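Local coordinates for protein glycerol dehydratase (Clostridium butyricum, PDB 1R9D) that probably removes water from glycerol by glycyl radical chemistry, without using vitamin B12, to give 3-hydroxypropionaldehyde, at residues A54-L59 with C212-T217; V175-I180 with L519-S524; I216-R221 with H271-I276. All coordinates share one frame; numbering follows the deposited sequence.

Contact 1: A54-L59 with C212-T217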
loop_
_atom_site.group_PDB
_atom_site.type_symbol
_atom_site.label_atom_id
_atom_site.label_comp_id
_atom_site.label_asym_id
_atom_site.label_seq_id
_atom_site.Cartn_x
_atom_site.Cartn_y
_atom_site.Cartn_z
ATOM N N ALA A 54 11.113 -6.648 12.813
ATOM C CA ALA A 54 11.445 -5.669 13.842
ATOM C C ALA A 54 11.106 -6.252 15.211
ATOM O O ALA A 54 11.895 -6.149 16.153
ATOM C CB ALA A 54 10.675 -4.373 13.611
ATOM N N LEU A 55 9.929 -6.863 15.328
ATOM C CA LEU A 55 9.536 -7.469 16.595
ATOM C C LEU A 55 10.560 -8.547 16.953
ATOM O O LEU A 55 10.963 -8.675 18.106
ATOM C CB LEU A 55 8.129 -8.080 16.497
ATOM C CG LEU A 55 7.618 -8.780 17.762
ATOM C CD1 LEU A 55 7.631 -7.802 18.928
ATOM C CD2 LEU A 55 6.211 -9.314 17.543
ATOM N N LYS A 56 10.983 -9.316 15.955
ATOM C CA LYS A 56 11.978 -10.370 16.164
ATOM C C LYS A 56 13.275 -9.780 16.719
ATOM O O LYS A 56 13.817 -10.269 17.713
ATOM C CB LYS A 56 12.264 -11.082 14.836
ATOM C CG LYS A 56 13.362 -12.138 14.881
ATOM C CD LYS A 56 13.537 -12.775 13.500
ATOM C CE LYS A 56 14.465 -13.987 13.523
ATOM N NZ LYS A 56 15.882 -13.631 13.804
ATOM N N HIS A 57 13.764 -8.720 16.079
ATOM C CA HIS A 57 15.009 -8.075 16.497
ATOM C C HIS A 57 14.905 -7.489 17.905
ATOM O O HIS A 57 15.869 -7.509 18.676
ATOM C CB HIS A 57 15.383 -6.971 15.510
ATOM C CG HIS A 57 16.785 -6.473 15.666
ATOM N ND1 HIS A 57 17.883 -7.298 15.548
ATOM C CD2 HIS A 57 17.270 -5.234 15.915
ATOM C CE1 HIS A 57 18.985 -6.588 15.715
ATOM N NE2 HIS A 57 18.642 -5.333 15.938
ATOM N N ILE A 58 13.732 -6.955 18.231
ATOM C CA ILE A 58 13.502 -6.383 19.552
ATOM C C ILE A 58 13.491 -7.487 20.609
ATOM O O ILE A 58 14.221 -7.421 21.602
ATOM C CB ILE A 58 12.150 -5.629 19.596
ATOM C CG1 ILE A 58 12.225 -4.382 18.716
ATOM C CG2 ILE A 58 11.794 -5.274 21.029
ATOM C CD1 ILE A 58 10.891 -3.688 18.515
ATOM N N LEU A 59 12.672 -8.511 20.385
ATOM C CA LEU A 59 12.559 -9.614 21.332
ATOM C C LEU A 59 13.853 -10.383 21.570
ATOM O O LEU A 59 14.065 -10.918 22.660
ATOM C CB LEU A 59 11.469 -10.588 20.884
ATOM C CG LEU A 59 10.031 -10.067 20.976
ATOM C CD1 LEU A 59 9.065 -11.168 20.587
ATOM C CD2 LEU A 59 9.746 -9.600 22.391
ATOM N N CYS A 212 5.560 -15.133 16.007
ATOM C CA CYS A 212 5.321 -16.112 17.057
ATOM C C CYS A 212 6.595 -16.877 17.416
ATOM O O CYS A 212 6.783 -17.278 18.568
ATOM C CB CYS A 212 4.211 -17.077 16.637
ATOM S SG CYS A 212 2.552 -16.311 16.664
ATOM N N GLU A 213 7.470 -17.078 16.436
ATOM C CA GLU A 213 8.723 -17.774 16.700
ATOM C C GLU A 213 9.586 -16.877 17.577
ATOM O O GLU A 213 10.344 -17.359 18.420
ATOM C CB GLU A 213 9.449 -18.106 15.390
ATOM C CG GLU A 213 8.657 -19.041 14.486
ATOM C CD GLU A 213 9.402 -19.440 13.226
ATOM O OE1 GLU A 213 10.010 -18.558 12.576
ATOM O OE2 GLU A 213 9.364 -20.641 12.875
ATOM N N ALA A 214 9.456 -15.567 17.383
ATOM C CA ALA A 214 10.217 -14.610 18.176
ATOM C C ALA A 214 9.700 -14.629 19.612
ATOM O O ALA A 214 10.473 -14.475 20.560
ATOM C CB ALA A 214 10.090 -13.207 17.589
ATOM N N ALA A 215 8.390 -14.818 19.768
ATOM C CA ALA A 215 7.790 -14.870 21.096
ATOM C C ALA A 215 8.374 -16.062 21.851
ATOM O O ALA A 215 8.724 -15.949 23.028
ATOM C CB ALA A 215 6.273 -15.008 20.987
ATOM N N ILE A 216 8.473 -17.199 21.166
ATOM C CA ILE A 216 9.023 -18.414 21.761
ATOM C C ILE A 216 10.453 -18.158 22.235
ATOM O O ILE A 216 10.839 -18.579 23.327
ATOM C CB ILE A 216 9.003 -19.581 20.745
ATOM C CG1 ILE A 216 7.552 -19.969 20.441
ATOM C CG2 ILE A 216 9.767 -20.779 21.295
ATOM C CD1 ILE A 216 7.400 -21.052 19.390
ATOM N N THR A 217 11.226 -17.451 21.417
ATOM C CA THR A 217 12.607 -17.115 21.751
ATOM C C THR A 217 12.652 -16.232 22.994
ATOM O O THR A 217 13.492 -16.423 23.880
ATOM C CB THR A 217 13.291 -16.356 20.590
ATOM O OG1 THR A 217 13.318 -17.188 19.424
ATOM C CG2 THR A 217 14.715 -15.965 20.965
#

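Contact 2: V175-I180 with L519-S524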
loop_
_atom_site.group_PDB
_atom_site.type_symbol
_atom_site.label_atom_id
_atom_site.label_comp_id
_atom_site.label_asym_id
_atom_site.label_seq_id
_atom_site.Cartn_x
_atom_site.Cartn_y
_atom_site.Cartn_z
ATOM N N VAL A 175 -3.460 -23.733 22.925
ATOM C CA VAL A 175 -2.568 -24.246 21.886
ATOM C C VAL A 175 -1.135 -23.733 21.896
ATOM O O VAL A 175 -0.279 -24.267 21.187
ATOM C CB VAL A 175 -3.161 -23.980 20.486
ATOM C CG1 VAL A 175 -4.575 -24.541 20.411
ATOM C CG2 VAL A 175 -3.160 -22.488 20.194
ATOM N N GLY A 176 -0.873 -22.696 22.684
ATOM C CA GLY A 176 0.470 -22.147 22.753
ATOM C C GLY A 176 0.909 -21.467 21.472
ATOM O O GLY A 176 0.209 -21.514 20.458
ATOM N N PHE A 177 2.069 -20.822 21.515
ATOM C CA PHE A 177 2.588 -20.139 20.343
ATOM C C PHE A 177 2.833 -21.128 19.205
ATOM O O PHE A 177 2.792 -20.752 18.036
ATOM C CB PHE A 177 3.871 -19.382 20.693
ATOM C CG PHE A 177 3.656 -18.245 21.660
ATOM C CD1 PHE A 177 4.347 -18.196 22.867
ATOM C CD2 PHE A 177 2.754 -17.224 21.364
ATOM C CE1 PHE A 177 4.144 -17.150 23.768
ATOM C CE2 PHE A 177 2.543 -16.170 22.259
ATOM C CZ PHE A 177 3.240 -16.135 23.463
ATOM N N ASN A 178 3.083 -22.393 19.540
ATOM C CA ASN A 178 3.294 -23.401 18.500
ATOM C C ASN A 178 1.984 -23.645 17.758
ATOM O O ASN A 178 1.977 -23.868 16.544
ATOM C CB ASN A 178 3.767 -24.739 19.088
ATOM C CG ASN A 178 5.178 -24.681 19.633
ATOM O OD1 ASN A 178 6.027 -23.954 19.124
ATOM N ND2 ASN A 178 5.441 -25.475 20.663
ATOM N N GLY A 179 0.878 -23.606 18.499
ATOM C CA GLY A 179 -0.432 -23.837 17.912
ATOM C C GLY A 179 -0.815 -22.782 16.895
ATOM O O GLY A 179 -1.440 -23.082 15.872
ATOM N N ILE A 180 -0.438 -21.540 17.179
ATOM C CA ILE A 180 -0.724 -20.422 16.288
ATOM C C ILE A 180 0.125 -20.579 15.028
ATOM O O ILE A 180 -0.368 -20.434 13.904
ATOM C CB ILE A 180 -0.395 -19.074 16.976
ATOM C CG1 ILE A 180 -1.235 -18.925 18.250
ATOM C CG2 ILE A 180 -0.665 -17.918 16.024
ATOM C CD1 ILE A 180 -2.746 -18.996 18.008
ATOM N N LEU A 519 0.025 -4.987 12.265
ATOM C CA LEU A 519 0.624 -5.799 13.328
ATOM C C LEU A 519 0.443 -7.313 13.221
ATOM O O LEU A 519 -0.641 -7.838 13.472
ATOM C CB LEU A 519 0.095 -5.319 14.685
ATOM C CG LEU A 519 0.251 -3.820 14.964
ATOM C CD1 LEU A 519 -0.163 -3.538 16.400
ATOM C CD2 LEU A 519 1.693 -3.378 14.742
ATOM N N PRO A 520 1.525 -8.038 12.886
ATOM C CA PRO A 520 1.525 -9.499 12.736
ATOM C C PRO A 520 1.193 -10.279 14.009
ATOM O O PRO A 520 0.337 -11.163 13.996
ATOM C CB PRO A 520 2.951 -9.808 12.257
ATOM C CG PRO A 520 3.443 -8.517 11.700
ATOM C CD PRO A 520 2.868 -7.493 12.629
ATOM N N PHE A 521 1.871 -9.959 15.107
ATOM C CA PHE A 521 1.646 -10.682 16.355
ATOM C C PHE A 521 0.230 -10.516 16.912
ATOM O O PHE A 521 -0.470 -11.500 17.161
ATOM C CB PHE A 521 2.679 -10.261 17.409
ATOM C CG PHE A 521 2.597 -11.051 18.687
ATOM C CD1 PHE A 521 2.084 -10.476 19.847
ATOM C CD2 PHE A 521 3.007 -12.380 18.723
ATOM C CE1 PHE A 521 1.977 -11.213 21.029
ATOM C CE2 PHE A 521 2.906 -13.130 19.898
ATOM C CZ PHE A 521 2.390 -12.546 21.055
ATOM N N LEU A 522 -0.189 -9.272 17.104
ATOM C CA LEU A 522 -1.521 -9.004 17.634
ATOM C C LEU A 522 -2.612 -9.631 16.757
ATOM O O LEU A 522 -3.546 -10.259 17.258
ATOM C CB LEU A 522 -1.750 -7.494 17.724
ATOM C CG LEU A 522 -3.069 -7.072 18.376
ATOM C CD1 LEU A 522 -3.010 -7.377 19.865
ATOM C CD2 LEU A 522 -3.318 -5.585 18.145
ATOM N N SER A 523 -2.481 -9.465 15.444
ATOM C CA SER A 523 -3.472 -9.988 14.507
ATOM C C SER A 523 -3.658 -11.499 14.557
ATOM O O SER A 523 -4.762 -12.003 14.337
ATOM C CB SER A 523 -3.112 -9.570 13.078
ATOM O OG SER A 523 -3.130 -8.159 12.936
ATOM N N SER A 524 -2.585 -12.223 14.853
ATOM C CA SER A 524 -2.648 -13.678 14.897
ATOM C C SER A 524 -3.570 -14.199 15.991
ATOM O O SER A 524 -4.008 -15.346 15.941
ATOM C CB SER A 524 -1.241 -14.262 15.086
ATOM O OG SER A 524 -0.725 -13.965 16.375
#

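Contact 3: I216-R221 with H271-I276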
loop_
_atom_site.group_PDB
_atom_site.type_symbol
_atom_site.label_atom_id
_atom_site.label_comp_id
_atom_site.label_asym_id
_atom_site.label_seq_id
_atom_site.Cartn_x
_atom_site.Cartn_y
_atom_site.Cartn_z
ATOM N N ILE A 216 8.473 -17.199 21.166
ATOM C CA ILE A 216 9.023 -18.414 21.761
ATOM C C ILE A 216 10.453 -18.158 22.235
ATOM O O ILE A 216 10.839 -18.579 23.327
ATOM C CB ILE A 216 9.003 -19.581 20.745
ATOM C CG1 ILE A 216 7.552 -19.969 20.441
ATOM C CG2 ILE A 216 9.767 -20.779 21.295
ATOM C CD1 ILE A 216 7.400 -21.052 19.390
ATOM N N THR A 217 11.226 -17.451 21.417
ATOM C CA THR A 217 12.607 -17.115 21.751
ATOM C C THR A 217 12.652 -16.232 22.994
ATOM O O THR A 217 13.492 -16.423 23.880
ATOM C CB THR A 217 13.291 -16.356 20.590
ATOM O OG1 THR A 217 13.318 -17.188 19.424
ATOM C CG2 THR A 217 14.715 -15.965 20.965
ATOM N N TYR A 218 11.740 -15.264 23.051
ATOM C CA TYR A 218 11.663 -14.333 24.172
ATOM C C TYR A 218 11.451 -15.065 25.492
ATOM O O TYR A 218 12.150 -14.805 26.472
ATOM C CB TYR A 218 10.517 -13.337 23.952
ATOM C CG TYR A 218 10.474 -12.214 24.962
ATOM C CD1 TYR A 218 11.506 -11.278 25.035
ATOM C CD2 TYR A 218 9.404 -12.089 25.852
ATOM C CE1 TYR A 218 11.478 -10.246 25.968
ATOM C CE2 TYR A 218 9.366 -11.061 26.791
ATOM C CZ TYR A 218 10.408 -10.145 26.844
ATOM O OH TYR A 218 10.390 -9.136 27.783
ATOM N N VAL A 219 10.487 -15.981 25.513
ATOM C CA VAL A 219 10.183 -16.741 26.719
ATOM C C VAL A 219 11.376 -17.595 27.146
ATOM O O VAL A 219 11.661 -17.734 28.337
ATOM C CB VAL A 219 8.956 -17.643 26.503
ATOM C CG1 VAL A 219 8.665 -18.442 27.760
ATOM C CG2 VAL A 219 7.745 -16.788 26.129
ATOM N N ASN A 220 12.077 -18.163 26.170
ATOM C CA ASN A 220 13.241 -18.991 26.463
ATOM C C ASN A 220 14.376 -18.194 27.093
ATOM O O ASN A 220 15.181 -18.745 27.842
ATOM C CB ASN A 220 13.718 -19.692 25.190
ATOM C CG ASN A 220 12.920 -20.943 24.893
ATOM O OD1 ASN A 220 12.729 -21.318 23.732
ATOM N ND2 ASN A 220 12.454 -21.607 25.947
ATOM N N ARG A 221 14.443 -16.901 26.794
ATOM C CA ARG A 221 15.479 -16.057 27.374
ATOM C C ARG A 221 15.246 -15.920 28.877
ATOM O O ARG A 221 16.200 -15.815 29.651
ATOM C CB ARG A 221 15.484 -14.673 26.719
ATOM C CG ARG A 221 15.953 -14.673 25.268
ATOM C CD ARG A 221 15.996 -13.261 24.706
ATOM N NE ARG A 221 16.949 -12.420 25.423
ATOM C CZ ARG A 221 16.908 -11.091 25.440
ATOM N NH1 ARG A 221 15.957 -10.444 24.777
ATOM N NH2 ARG A 221 17.812 -10.406 26.127
ATOM N N HIS A 271 0.272 -11.098 27.119
ATOM C CA HIS A 271 -0.034 -9.700 27.415
ATOM C C HIS A 271 1.191 -8.804 27.267
ATOM O O HIS A 271 1.133 -7.745 26.641
ATOM C CB HIS A 271 -0.593 -9.580 28.836
ATOM C CG HIS A 271 -1.233 -8.257 29.124
ATOM N ND1 HIS A 271 -2.524 -7.955 28.742
ATOM C CD2 HIS A 271 -0.753 -7.149 29.740
ATOM C CE1 HIS A 271 -2.812 -6.719 29.111
ATOM N NE2 HIS A 271 -1.755 -6.208 29.719
ATOM N N ALA A 272 2.312 -9.231 27.835
ATOM C CA ALA A 272 3.534 -8.442 27.768
ATOM C C ALA A 272 4.037 -8.194 26.348
ATOM O O ALA A 272 4.348 -7.063 25.987
ATOM C CB ALA A 272 4.636 -9.113 28.603
ATOM N N ILE A 273 4.113 -9.246 25.539
ATOM C CA ILE A 273 4.611 -9.103 24.178
ATOM C C ILE A 273 3.732 -8.187 23.325
ATOM O O ILE A 273 4.230 -7.495 22.442
ATOM C CB ILE A 273 4.791 -10.488 23.514
ATOM C CG1 ILE A 273 5.787 -11.315 24.342
ATOM C CG2 ILE A 273 5.311 -10.324 22.091
ATOM C CD1 ILE A 273 5.899 -12.762 23.931
ATOM N N ILE A 274 2.430 -8.164 23.592
ATOM C CA ILE A 274 1.550 -7.273 22.841
ATOM C C ILE A 274 2.039 -5.841 23.059
ATOM O O ILE A 274 2.098 -5.037 22.123
ATOM C CB ILE A 274 0.085 -7.378 23.327
ATOM C CG1 ILE A 274 -0.514 -8.716 22.889
ATOM C CG2 ILE A 274 -0.732 -6.220 22.771
ATOM C CD1 ILE A 274 -1.925 -8.963 23.382
ATOM N N ASN A 275 2.407 -5.549 24.305
ATOM C CA ASN A 275 2.891 -4.235 24.719
ATOM C C ASN A 275 4.303 -3.894 24.238
ATOM O O ASN A 275 4.793 -2.783 24.462
ATOM C CB ASN A 275 2.812 -4.126 26.247
ATOM C CG ASN A 275 1.397 -3.863 26.741
ATOM O OD1 ASN A 275 0.966 -2.716 26.816
ATOM N ND2 ASN A 275 0.667 -4.926 27.064
ATOM N N ILE A 276 4.963 -4.853 23.594
ATOM C CA ILE A 276 6.299 -4.625 23.052
ATOM C C ILE A 276 6.144 -4.314 21.560
ATOM O O ILE A 276 6.844 -3.471 21.010
ATOM C CB ILE A 276 7.207 -5.865 23.240
ATOM C CG1 ILE A 276 7.411 -6.128 24.733
ATOM C CG2 ILE A 276 8.551 -5.638 22.549
ATOM C CD1 ILE A 276 8.292 -7.331 25.042
#

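Contact 1: A54-L59 with C212-T217
Leu59 reaches from helix 47-61 across to the backbone of helix 197-230 at Ala214. The contact begins at the foot of the side chain, where Leu59 CB lies 4.0 Å from Ala214 O. CG then sets off opposite the carbonyl carbon of its own residue (chi1 -69°). With chi2 at -176°, CD1 carries the zigzag straight on from CA and becomes the leading atom. That methyl comes to 3.6 Å from Ala214 O, lies 3.8 Å from Ala214 CB, and sits at the same 3.8 Å from Ala215 N. It therefore covers the peptide between Ala214 and Ala215 as well as a methyl group, and the touch is purely van der Waals. The other branch, CD2, turns instead to the ring of Tyr218, one turn further along the partner helix.

Ala214 answers with its CB pressed against the main chain of the first helix, 3.7 Å from Lys56 CA. A residue this small allows the two backbones to come together: Lys56 CA and Ala214 CA are 5.0 Å apart, and the local axes run 8.9 Å apart at closest, nearly parallel at 5°. Lys56 joins in through CA and CB alone. Beyond CB the chain runs away from the interface to a salt bridge between NZ and Glu60 OE2, one turn further along its own helix.

Helix 260-277 packs against both partners, through Ile276 on Ile58 and Leu59 and through Ile273 on Ala215. Helix 30-40 touches helix 47-61 at Ala54 and His57, while helix 169-190 meets helix 197-230 at Cys212 and Ile216, so the parallel pair is built into a larger bundle of helices.

Contact 2: V175-I180 with L519-S524
Leu519 O, at the start of the short helix that brings Phe521 and Ser524 against helix 169-190, is gripped twice by one residue: Ser523 OG donates to it over 2.6 Å, and Ser523 N reaches it over 3.1 Å from the opposite face of its carbonyl plane. Ser523 OG is also hydrogen-bonded to Leu536 N. Ser524 folds back over a shorter span, its OG donating to Phe521 O, three residues earlier, over 2.6 Å. Its chi1 of 68° sets OG between the backbone N and the carbonyl carbon, and CB makes the nearest touch: Ile180 CG2 rests 3.8 Å from Ser524 CB, with OG a little farther off.

The other half of the contact is aromatic. Phe177 CE2 arrives at the rim of the Phe521 ring, near its plane, 3.8 Å from Phe521 CZ, and the two side chains cross obliquely. Helix 169-190 is kinked here, just before Phe177, where Gly176 takes a positive phi of 68°. Glu277 accepts from the N atoms of Phe521 and Leu522, tying down the first turn of helix 520-524.

This is consistent with the helices that surround the barrel in pyruvate formate lyase-like enzymes.

Contact 3: I216-R221 with H271-I276
Tyr218 and Ile273 mark the nearest approach of the two backbones, with 8.8 Å between Tyr218 CA and Ile273 CA, so side chains have to bridge the gap. Segment 216-221 is ordinary helix in the middle of helix 197-230. Segment 271-276 lies close to the end of helix 260-277, and its winding tightens there: Ile276 N bonds to Ile273 O, three residues back, over 3.0 Å. One residue earlier, the bond from Asn275 N to His271 O is weak, but the same carbonyl is also held by a side chain. Asn275 ND2 donates to His271 O over 2.9 Å, with an N-H...O angle of 158°. The amide approaches from above the carbonyl plane, while His271 O lies close to the plane of the amide itself.

Tyr218 carries the crossing. Its ring is sent out with CG anti to the backbone N (chi1 -172°), and it touches two isoleucines at different points along its length. Near the base, Tyr218 CD2 lies 4.0 Å from Ile273 CG1, the two side chains passing alongside, each heading for the other's helix. Farther out, Ile276 CD1 points back at the phenol end, 4.0 Å from Tyr218 CZ and 3.9 Å from Tyr218 OH. The hydroxyl is not left without a polar partner in this apolar setting, since it is hydrogen-bonded to Tyr222 OH, and the Tyr222 ring stacks edge-to-face with that of Tyr218.

Helix 47-61 closes in through Leu59, which touches Ile273, and Arg221 NH1 bonds to Leu59 O and Ile62 O. A tyrosine reaching across to isoleucines three residues apart makes this a buried helix-to-helix contact among helices 197-230, 260-277 and 47-61, consistent with the largely helical pyruvate formate lyase-like fold.

In the fold
All three contacts are buried and apolar, and they lie together on one side of the chain's centre. Contacts 1 and 3 are closest, about 7 Å between centres, and both use helix 197-230: contact 1 on its small Ala214, contact 3 a turn later on Tyr218. Contact 2 stands about 11 to 12 Å from either and joins helix 169-190 to helix 520-524, but it touches both neighbours, as where Phe521 CE1 meets Ile273 CG2 at 3.6 Å. Their chemistry differs by spacing: close backbones and methyls in contact 1, an aromatic pair with serines bonded to carbonyls of their own helix in contact 2, a long tyrosine spanning separated helices in contact 3.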